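PDB 2YV7: chloride intracellular channel Clic from Drosophila melanogaster, which may insert into membranes from a soluble globular form and act as a pH-dependent chloride channel. Local coordinates for residues E22-K28 and S60-V66. Numbering follows the deposited sequence.
Sequences EIELIIK and SLKVTTV
Ile27 reaches across to strand 60-66 and lays its CD1 methyl on CG1 of Val63, 3.6 Å away, while its CG1 passes OG1 of Thr65, so its branch fills the hollow between these two neighbours on the same face. A chi1 of 74° tucks CG1 over its own backbone, from where CD1 reaches the next strand. Cut back to an alanine, this position would probably leave a gap beside CG1 of Val63 and lose its touch on Cys43 of helix 41-55. Farther back on this face, CD1 of Leu61 approaches CB of Leu25 at 4.3 Å; branched apolar residues suit a surface that helix 41-55 covers, with Phe47 touching both Leu25 and Val63.

The other face is more polar. Glu24, fully extended, crosses to Thr64, whose short side chain holds a hydroxyl close to the strand; OG1 donates to OE2 of Glu24 at 2.4 Å, so short that the exact length is doubtful. Lys62 and Glu24 extend together from adjacent strands, and NZ makes a long salt bridge of 3.8 Å to OE1. Lysine is long enough to lay its CD methylene 3.4 Å from OE2 of Glu22 as well, filling the groove between two acids. Beyond them CG2 of Ile26 meets CG1 of Val66 at 3.4 Å, tight for two methyls.

Six backbone hydrogen bonds tie the strands in parallel register. Strand 60-66 forms one edge of the sheet, and the two strands with helix 41-55 make the beta-alpha-beta unit of the thioredoxin-like N-terminal domain in this GST fold.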
loop_
_atom_site.group_PDB
_atom_site.type_symbol
_atom_site.label_atom_id
_atom_site.label_comp_id
_atom_site.label_asym_id
_atom_site.label_seq_id
_atom_site.Cartn_x
_atom_site.Cartn_y
_atom_site.Cartn_z
ATOM N N GLU A 22 -21.532 6.115 -0.701
ATOM C CA GLU A 22 -20.836 4.869 -0.990
ATOM C C GLU A 22 -19.740 5.129 -2.009
ATOM O O GLU A 22 -20.009 5.567 -3.123
ATOM C CB GLU A 22 -21.791 3.775 -1.479
ATOM C CG GLU A 22 -21.166 2.851 -2.522
ATOM C CD GLU A 22 -21.626 1.421 -2.414
ATOM O OE1 GLU A 22 -21.601 0.868 -1.284
ATOM O OE2 GLU A 22 -21.980 0.846 -3.471
ATOM N N ILE A 23 -18.494 4.856 -1.626
ATOM C CA ILE A 23 -17.403 4.940 -2.597
ATOM C C ILE A 23 -17.061 3.549 -3.069
ATOM O O ILE A 23 -16.996 2.628 -2.253
ATOM C CB ILE A 23 -16.151 5.652 -1.983
ATOM C CG1 ILE A 23 -16.566 6.951 -1.282
ATOM C CG2 ILE A 23 -15.093 5.966 -3.049
ATOM C CD1 ILE A 23 -17.071 8.052 -2.222
ATOM N N GLU A 24 -16.851 3.409 -4.387
ATOM C CA GLU A 24 -16.437 2.146 -4.993
ATOM C C GLU A 24 -14.995 2.269 -5.471
ATOM O O GLU A 24 -14.661 3.195 -6.201
ATOM C CB GLU A 24 -17.328 1.744 -6.167
ATOM C CG GLU A 24 -16.868 0.422 -6.813
ATOM C CD GLU A 24 -17.786 -0.116 -7.943
ATOM O OE1 GLU A 24 -18.644 0.629 -8.480
ATOM O OE2 GLU A 24 -17.613 -1.295 -8.314
ATOM N N LEU A 25 -14.128 1.359 -5.016
ATOM C CA LEU A 25 -12.761 1.319 -5.513
ATOM C C LEU A 25 -12.572 0.066 -6.379
ATOM O O LEU A 25 -12.735 -1.047 -5.908
ATOM C CB LEU A 25 -11.726 1.345 -4.363
ATOM C CG LEU A 25 -10.275 1.399 -4.862
ATOM C CD1 LEU A 25 -9.964 2.704 -5.587
ATOM C CD2 LEU A 25 -9.366 1.194 -3.614
ATOM N N ILE A 26 -12.267 0.277 -7.649
ATOM C CA ILE A 26 -11.931 -0.863 -8.499
ATOM C C ILE A 26 -10.443 -1.161 -8.393
ATOM O O ILE A 26 -9.617 -0.271 -8.611
ATOM C CB ILE A 26 -12.300 -0.629 -9.964
ATOM C CG1 ILE A 26 -13.829 -0.346 -10.065
ATOM C CG2 ILE A 26 -11.930 -1.823 -10.778
ATOM C CD1 ILE A 26 -14.393 -0.338 -11.507
ATOM N N ILE A 27 -10.107 -2.427 -8.121
ATOM C CA ILE A 27 -8.686 -2.849 -7.999
ATOM C C ILE A 27 -8.327 -4.036 -8.918
ATOM O O ILE A 27 -9.193 -4.776 -9.325
ATOM C CB ILE A 27 -8.283 -3.112 -6.487
ATOM C CG1 ILE A 27 -8.891 -4.412 -5.965
ATOM C CG2 ILE A 27 -8.549 -1.881 -5.646
ATOM C CD1 ILE A 27 -8.517 -4.801 -4.487
ATOM N N LYS A 28 -7.041 -4.208 -9.219
ATOM C CA LYS A 28 -6.537 -5.280 -10.078
ATOM C C LYS A 28 -6.520 -6.555 -9.258
ATOM O O LYS A 28 -6.117 -6.533 -8.073
ATOM C CB LYS A 28 -5.104 -4.994 -10.505
ATOM C CG LYS A 28 -4.935 -3.855 -11.525
ATOM C CD LYS A 28 -3.458 -3.466 -11.707
ATOM C CE LYS A 28 -3.181 -2.917 -13.138
ATOM N NZ LYS A 28 -1.770 -2.438 -13.369
ATOM N N SER A 60 -18.992 4.830 2.849
ATOM C CA SER A 60 -19.188 3.415 2.709
ATOM C C SER A 60 -18.180 2.999 1.638
ATOM O O SER A 60 -18.014 3.669 0.616
ATOM C CB SER A 60 -20.613 3.186 2.190
ATOM O OG SER A 60 -20.978 1.843 2.175
ATOM N N LEU A 61 -17.469 1.908 1.887
ATOM C CA LEU A 61 -16.471 1.459 0.935
ATOM C C LEU A 61 -16.899 0.133 0.332
ATOM O O LEU A 61 -17.142 -0.819 1.060
ATOM C CB LEU A 61 -15.094 1.290 1.622
ATOM C CG LEU A 61 -13.953 0.890 0.668
ATOM C CD1 LEU A 61 -13.748 1.833 -0.550
ATOM C CD2 LEU A 61 -12.617 0.646 1.450
ATOM N N LYS A 62 -16.896 0.090 -0.993
ATOM C CA LYS A 62 -17.096 -1.097 -1.805
ATOM C C LYS A 62 -15.866 -1.280 -2.667
ATOM O O LYS A 62 -15.490 -0.385 -3.432
ATOM C CB LYS A 62 -18.337 -0.911 -2.694
ATOM C CG LYS A 62 -18.588 -1.921 -3.807
ATOM C CD LYS A 62 -19.869 -1.495 -4.636
ATOM C CE LYS A 62 -20.201 -2.432 -5.813
ATOM N NZ LYS A 62 -21.128 -1.798 -6.846
ATOM N N VAL A 63 -15.234 -2.442 -2.514
ATOM C CA VAL A 63 -14.050 -2.800 -3.288
ATOM C C VAL A 63 -14.374 -3.876 -4.334
ATOM O O VAL A 63 -14.838 -4.968 -3.985
ATOM C CB VAL A 63 -12.895 -3.217 -2.349
ATOM C CG1 VAL A 63 -11.668 -3.682 -3.142
ATOM C CG2 VAL A 63 -12.516 -2.047 -1.442
ATOM N N THR A 64 -14.145 -3.528 -5.604
ATOM C CA THR A 64 -14.413 -4.372 -6.767
ATOM C C THR A 64 -13.090 -4.825 -7.373
ATOM O O THR A 64 -12.269 -4.014 -7.774
ATOM C CB THR A 64 -15.182 -3.611 -7.858
ATOM O OG1 THR A 64 -16.392 -3.060 -7.298
ATOM C CG2 THR A 64 -15.526 -4.523 -9.009
ATOM N N THR A 65 -12.907 -6.135 -7.468
ATOM C CA THR A 65 -11.697 -6.700 -8.040
ATOM C C THR A 65 -11.925 -7.079 -9.517
ATOM O O THR A 65 -12.888 -7.781 -9.837
ATOM C CB THR A 65 -11.268 -7.916 -7.187
ATOM O OG1 THR A 65 -11.268 -7.536 -5.804
ATOM C CG2 THR A 65 -9.919 -8.330 -7.514
ATOM N N VAL A 66 -11.076 -6.603 -10.412
ATOM C CA VAL A 66 -11.167 -6.986 -11.833
ATOM C C VAL A 66 -9.922 -7.742 -12.329
ATOM O O VAL A 66 -8.767 -7.344 -12.111
ATOM C CB VAL A 66 -11.468 -5.773 -12.781
ATOM C CG1 VAL A 66 -10.666 -4.586 -12.384
ATOM C CG2 VAL A 66 -11.143 -6.101 -14.247
#